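Local coordinates for putative branched-chain amino acid transport system substrate-binding protein (Rhodopseudomonas palustris, PDB 3TX6) that probably serves as the periplasmic solute-binding component of an ABC transporter, capturing aromatic acids such as p-coumaric acid and related lignin-derived compounds, at residues A238-D250 against S347-V361. Sequence-based numbering, arbitrary orientation.
Sequences AEGVLMASGPVMD and SRILLTVKDGKYVMV. With SO4 (sulfate ion), chain B.
Strand 242-245 pairs with strand 349-354 as antiparallel neighbours in the sheet of one lobe of a periplasmic binding protein, and the hairpin formed by 349-354 and 357-360 ends that sheet. Two hydrogen-bonded pairs fix the register. M243 and L351 exchange both backbone bonds, M243 N to L351 O bent to 137° and L351 N to M243 O nearly straight; S245 and I349 do the same, with I349 N 2.9 Å from S245 O. Just before strand 242-245, in the type II turn A238-V241, a side chain takes over: T352 OG1 donates to V241 O at 2.6 Å, from a position tilted 29° out of the carbonyl plane. G240 N then reaches V353 O at 2.9 Å, while V241 CG1 packs on V353 CG2 at 3.5 Å.

M243, L351, S245 and I349 share one face. In one of the two deposited conformers of M243, the chain runs extended to SE and bends only at its last torsion (chi3 -55°), bringing CE to the edge of the Y358 ring, 3.4 Å from Y358 OH; SE then lies 4.7 Å from the ring centroid, an oblique Met-aromatic contact that is less certain for resting on that copy. M249 CE approaches the ring obliquely on its CD2/CE2 side, 3.5 Å from Y358 CD2. Both methionines are selenomethionine. L351 CD1 fits against S245 CB and M249 CB, and S245 OG turns to its own neighbour's carbonyl, G246 O, at 2.7 Å.

Y358 OH is bonded to S227 O, and helix 228-234 packs on the M243 and Y358 end of this face through F230 and I231. On the opposite face, L242, A244 and L350 pack against helix 119-130, while strand 218-221 flanks 242-245 on its other edge, in parallel.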
loop_
_atom_site.group_PDB
_atom_site.type_symbol
_atom_site.label_atom_id
_atom_site.label_comp_id
_atom_site.label_asym_id
_atom_site.label_seq_id
_atom_site.Cartn_x
_atom_site.Cartn_y
_atom_site.Cartn_z
ATOM N N ALA A 238 -3.634 -14.466 -15.575
ATOM C CA ALA A 238 -3.462 -14.320 -14.118
ATOM C C ALA A 238 -3.565 -15.665 -13.424
ATOM O O ALA A 238 -3.218 -15.743 -12.244
ATOM C CB ALA A 238 -4.546 -13.372 -13.560
ATOM N N GLU A 239 -4.008 -16.726 -14.127
ATOM C CA GLU A 239 -4.236 -18.014 -13.463
ATOM C C GLU A 239 -2.955 -18.437 -12.753
ATOM O O GLU A 239 -1.892 -18.353 -13.321
ATOM C CB GLU A 239 -4.697 -19.052 -14.510
ATOM C CG GLU A 239 -4.841 -20.514 -14.053
ATOM C CD GLU A 239 -3.509 -21.317 -14.054
ATOM O OE1 GLU A 239 -2.798 -21.592 -15.124
ATOM O OE2 GLU A 239 -3.203 -21.705 -12.928
ATOM N N GLY A 240 -3.069 -18.853 -11.485
ATOM C CA GLY A 240 -1.927 -19.444 -10.768
ATOM C C GLY A 240 -0.920 -18.482 -10.204
ATOM O O GLY A 240 0.058 -18.918 -9.591
ATOM N N VAL A 241 -1.147 -17.175 -10.419
ATOM C CA VAL A 241 -0.222 -16.137 -9.953
ATOM C C VAL A 241 -0.137 -16.277 -8.463
ATOM O O VAL A 241 -1.114 -16.763 -7.790
ATOM C CB VAL A 241 -0.685 -14.713 -10.388
ATOM C CG1 VAL A 241 -1.907 -14.255 -9.591
ATOM C CG2 VAL A 241 0.446 -13.663 -10.303
ATOM N N LEU A 242 1.018 -15.923 -7.915
ATOM C CA LEU A 242 1.122 -15.780 -6.448
ATOM C C LEU A 242 1.290 -14.304 -6.187
ATOM O O LEU A 242 2.091 -13.635 -6.837
ATOM C CB LEU A 242 2.344 -16.524 -5.905
ATOM C CG LEU A 242 2.349 -18.049 -5.929
ATOM C CD1 LEU A 242 1.019 -18.655 -5.409
ATOM C CD2 LEU A 242 2.640 -18.436 -7.379
HETATM N N MSE A 243 0.575 -13.818 -5.189
HETATM C CA MSE A 243 0.484 -12.366 -4.996
HETATM C C MSE A 243 0.472 -12.095 -3.538
HETATM O O MSE A 243 -0.312 -12.708 -2.789
HETATM C CB MSE A 243 -0.790 -11.851 -5.671
HETATM C CG MSE A 243 -0.990 -10.400 -5.275
HETATM SE SE MSE A 243 -2.598 -9.643 -6.044
HETATM C CE MSE A 243 -2.359 -9.968 -7.984
ATOM N N ALA A 244 1.365 -11.207 -3.105
ATOM C CA ALA A 244 1.373 -10.756 -1.710
ATOM C C ALA A 244 0.202 -9.803 -1.567
ATOM O O ALA A 244 -0.052 -8.975 -2.464
ATOM C CB ALA A 244 2.690 -10.051 -1.361
ATOM N N SER A 245 -0.547 -9.944 -0.470
ATOM C CA SER A 245 -1.722 -9.118 -0.233
ATOM C C SER A 245 -1.867 -8.870 1.230
ATOM O O SER A 245 -1.497 -9.688 2.040
ATOM C CB SER A 245 -2.950 -9.881 -0.695
ATOM O OG SER A 245 -4.112 -9.186 -0.511
ATOM N N GLY A 246 -2.446 -7.736 1.563
ATOM C CA GLY A 246 -2.997 -7.560 2.878
ATOM C C GLY A 246 -4.166 -8.510 3.093
ATOM O O GLY A 246 -4.798 -8.968 2.139
ATOM N N PRO A 247 -4.482 -8.789 4.357
ATOM C CA PRO A 247 -5.536 -9.738 4.734
ATOM C C PRO A 247 -6.937 -9.263 4.416
ATOM O O PRO A 247 -7.896 -10.042 4.466
ATOM C CB PRO A 247 -5.306 -9.954 6.224
ATOM C CG PRO A 247 -4.541 -8.763 6.685
ATOM C CD PRO A 247 -3.685 -8.355 5.526
ATOM N N VAL A 248 -7.085 -7.974 4.123
ATOM C CA VAL A 248 -8.403 -7.423 3.770
ATOM C C VAL A 248 -8.977 -8.091 2.547
ATOM O O VAL A 248 -10.178 -8.029 2.311
ATOM C CB VAL A 248 -8.349 -5.870 3.498
ATOM C CG1 VAL A 248 -7.666 -5.532 2.151
ATOM C CG2 VAL A 248 -9.754 -5.260 3.643
HETATM N N MSE A 249 -8.136 -8.717 1.754
HETATM C CA MSE A 249 -8.656 -9.359 0.572
HETATM C C MSE A 249 -9.448 -10.608 0.917
HETATM O O MSE A 249 -10.268 -11.057 0.095
HETATM C CB MSE A 249 -7.552 -9.676 -0.413
HETATM C CG MSE A 249 -6.973 -8.416 -1.045
HETATM SE SE MSE A 249 -8.226 -7.405 -2.174
HETATM C CE MSE A 249 -8.093 -8.595 -3.735
ATOM N N ASP A 250 -9.262 -11.168 2.112
ATOM C CA ASP A 250 -10.069 -12.342 2.527
ATOM C C ASP A 250 -10.346 -12.400 4.021
ATOM O O ASP A 250 -9.843 -13.283 4.695
ATOM C CB ASP A 250 -9.357 -13.620 2.051
ATOM C CG ASP A 250 -10.166 -14.888 2.260
ATOM O OD1 ASP A 250 -11.374 -14.823 2.479
ATOM O OD2 ASP A 250 -9.549 -15.981 2.208
ATOM N N SER A 347 -0.078 -8.971 8.962
ATOM C CA SER A 347 -0.351 -7.998 7.925
ATOM C C SER A 347 -0.318 -8.539 6.519
ATOM O O SER A 347 -0.467 -7.780 5.577
ATOM C CB SER A 347 0.606 -6.812 7.976
ATOM O OG SER A 347 1.952 -7.148 7.556
ATOM N N ARG A 348 -0.136 -9.834 6.343
ATOM C CA ARG A 348 -0.140 -10.377 5.003
ATOM C C ARG A 348 -0.649 -11.791 4.866
ATOM O O ARG A 348 -0.563 -12.598 5.760
ATOM C CB ARG A 348 1.226 -10.299 4.387
ATOM C CG ARG A 348 2.183 -11.429 4.725
ATOM C CD ARG A 348 2.647 -11.491 6.164
ATOM N NE ARG A 348 3.488 -12.664 6.342
ATOM C CZ ARG A 348 3.074 -13.922 6.454
ATOM N NH1 ARG A 348 1.795 -14.252 6.487
ATOM N NH2 ARG A 348 3.972 -14.860 6.627
ATOM N N ILE A 349 -1.176 -12.027 3.687
ATOM C CA ILE A 349 -1.566 -13.357 3.253
ATOM C C ILE A 349 -1.030 -13.517 1.871
ATOM O O ILE A 349 -0.581 -12.547 1.238
ATOM C CB ILE A 349 -3.088 -13.562 3.254
ATOM C CG1 ILE A 349 -3.803 -12.605 2.247
ATOM C CG2 ILE A 349 -3.651 -13.383 4.657
ATOM C CD1 ILE A 349 -5.292 -12.867 2.142
ATOM N N LEU A 350 -1.098 -14.736 1.370
ATOM C CA LEU A 350 -0.656 -15.000 0.034
ATOM C C LEU A 350 -1.883 -15.414 -0.771
ATOM O O LEU A 350 -2.695 -16.266 -0.335
ATOM C CB LEU A 350 0.350 -16.147 0.041
ATOM C CG LEU A 350 1.041 -16.472 -1.309
ATOM C CD1 LEU A 350 1.899 -15.343 -1.884
ATOM C CD2 LEU A 350 1.895 -17.737 -1.173
ATOM N N LEU A 351 -2.049 -14.776 -1.912
ATOM C CA LEU A 351 -3.185 -15.062 -2.833
ATOM C C LEU A 351 -2.735 -15.735 -4.057
ATOM O O LEU A 351 -1.614 -15.512 -4.574
ATOM C CB LEU A 351 -3.881 -13.774 -3.278
ATOM C CG LEU A 351 -4.588 -12.916 -2.237
ATOM C CD1 LEU A 351 -5.113 -11.626 -2.874
ATOM C CD2 LEU A 351 -5.645 -13.783 -1.586
ATOM N N THR A 352 -3.625 -16.573 -4.585
ATOM C CA THR A 352 -3.482 -16.994 -5.953
ATOM C C THR A 352 -4.795 -16.670 -6.692
ATOM O O THR A 352 -5.740 -16.169 -6.095
ATOM C CB THR A 352 -3.058 -18.491 -6.027
ATOM O OG1 THR A 352 -2.639 -18.802 -7.341
ATOM C CG2 THR A 352 -4.192 -19.451 -5.575
ATOM N N VAL A 353 -4.802 -16.906 -8.003
ATOM C CA VAL A 353 -5.979 -16.740 -8.861
ATOM C C VAL A 353 -6.374 -18.101 -9.419
ATOM O O VAL A 353 -5.556 -18.774 -10.066
ATOM C CB VAL A 353 -5.672 -15.738 -9.971
ATOM C CG1 VAL A 353 -6.826 -15.681 -10.956
ATOM C CG2 VAL A 353 -5.437 -14.352 -9.383
ATOM N N LYS A 354 -7.616 -18.523 -9.111
ATOM C CA LYS A 354 -8.181 -19.743 -9.675
ATOM C C LYS A 354 -9.609 -19.451 -10.136
ATOM O O LYS A 354 -10.385 -18.855 -9.395
ATOM C CB LYS A 354 -8.225 -20.887 -8.632
ATOM C CG LYS A 354 -6.914 -21.216 -7.914
ATOM C CD LYS A 354 -5.805 -21.715 -8.847
ATOM C CE LYS A 354 -5.975 -23.171 -9.256
ATOM N NZ LYS A 354 -4.733 -23.608 -9.940
ATOM N N ASP A 355 -9.954 -19.906 -11.338
ATOM C CA ASP A 355 -11.290 -19.669 -11.932
ATOM C C ASP A 355 -11.622 -18.185 -11.912
ATOM O O ASP A 355 -12.792 -17.791 -11.687
ATOM C CB ASP A 355 -12.377 -20.476 -11.199
ATOM C CG ASP A 355 -12.030 -21.947 -11.113
ATOM O OD1 ASP A 355 -11.974 -22.579 -12.196
ATOM O OD2 ASP A 355 -11.786 -22.444 -9.981
ATOM N N GLY A 356 -10.578 -17.372 -12.142
ATOM C CA GLY A 356 -10.725 -15.936 -12.379
ATOM C C GLY A 356 -10.955 -15.118 -11.116
ATOM O O GLY A 356 -11.352 -13.958 -11.209
ATOM N N LYS A 357 -10.787 -15.756 -9.946
ATOM C CA LYS A 357 -10.987 -15.144 -8.659
ATOM C C LYS A 357 -9.763 -15.374 -7.759
ATOM O O LYS A 357 -9.065 -16.380 -7.865
ATOM C CB LYS A 357 -12.237 -15.733 -7.962
ATOM C CG LYS A 357 -13.503 -15.728 -8.808
ATOM C CD LYS A 357 -14.031 -14.328 -9.035
ATOM C CE LYS A 357 -15.247 -14.338 -9.965
ATOM N NZ LYS A 357 -16.280 -15.363 -9.599
ATOM N N TYR A 358 -9.513 -14.447 -6.867
ATOM C CA TYR A 358 -8.486 -14.619 -5.841
ATOM C C TYR A 358 -8.886 -15.696 -4.838
ATOM O O TYR A 358 -10.071 -15.750 -4.420
ATOM C CB TYR A 358 -8.279 -13.298 -5.099
ATOM C CG TYR A 358 -7.573 -12.236 -5.928
ATOM C CD1 TYR A 358 -6.295 -12.446 -6.421
ATOM C CD2 TYR A 358 -8.202 -11.024 -6.242
ATOM C CE1 TYR A 358 -5.647 -11.479 -7.203
ATOM C CE2 TYR A 358 -7.544 -10.044 -6.996
ATOM C CZ TYR A 358 -6.266 -10.274 -7.467
ATOM O OH TYR A 358 -5.642 -9.299 -8.234
ATOM N N VAL A 359 -7.926 -16.550 -4.458
ATOM C CA VAL A 359 -8.099 -17.541 -3.377
ATOM C C VAL A 359 -6.896 -17.462 -2.415
ATOM O O VAL A 359 -5.797 -17.340 -2.874
ATOM C CB VAL A 359 -8.125 -19.000 -3.929
ATOM C CG1 VAL A 359 -8.632 -19.959 -2.851
ATOM C CG2 VAL A 359 -8.948 -19.089 -5.197
HETATM N N MSE A 360 -7.113 -17.554 -1.092
HETATM C CA MSE A 360 -5.993 -17.543 -0.104
HETATM C C MSE A 360 -5.268 -18.875 -0.212
HETATM O O MSE A 360 -5.887 -19.947 -0.226
HETATM C CB MSE A 360 -6.442 -17.253 1.338
HETATM C CG MSE A 360 -5.283 -16.946 2.297
HETATM SE SE MSE A 360 -5.930 -17.136 4.122
HETATM C CE MSE A 360 -7.239 -15.644 4.205
ATOM N N VAL A 361 -3.952 -18.830 -0.360
ATOM C CA VAL A 361 -3.106 -20.048 -0.319
ATOM C C VAL A 361 -2.922 -20.415 1.141
ATOM O O VAL A 361 -2.397 -19.612 1.937
ATOM C CB VAL A 361 -1.719 -19.793 -0.975
ATOM C CG1 VAL A 361 -0.861 -21.037 -0.930
ATOM C CG2 VAL A 361 -1.910 -19.316 -2.416
HETATM S S SO4 B . 1.944 -17.910 6.728
HETATM O O1 SO4 B . 3.145 -18.198 5.893
HETATM O O2 SO4 B . 0.915 -17.181 5.936
HETATM O O3 SO4 B . 1.368 -19.191 7.215
HETATM O O4 SO4 B . 2.348 -17.103 7.904
#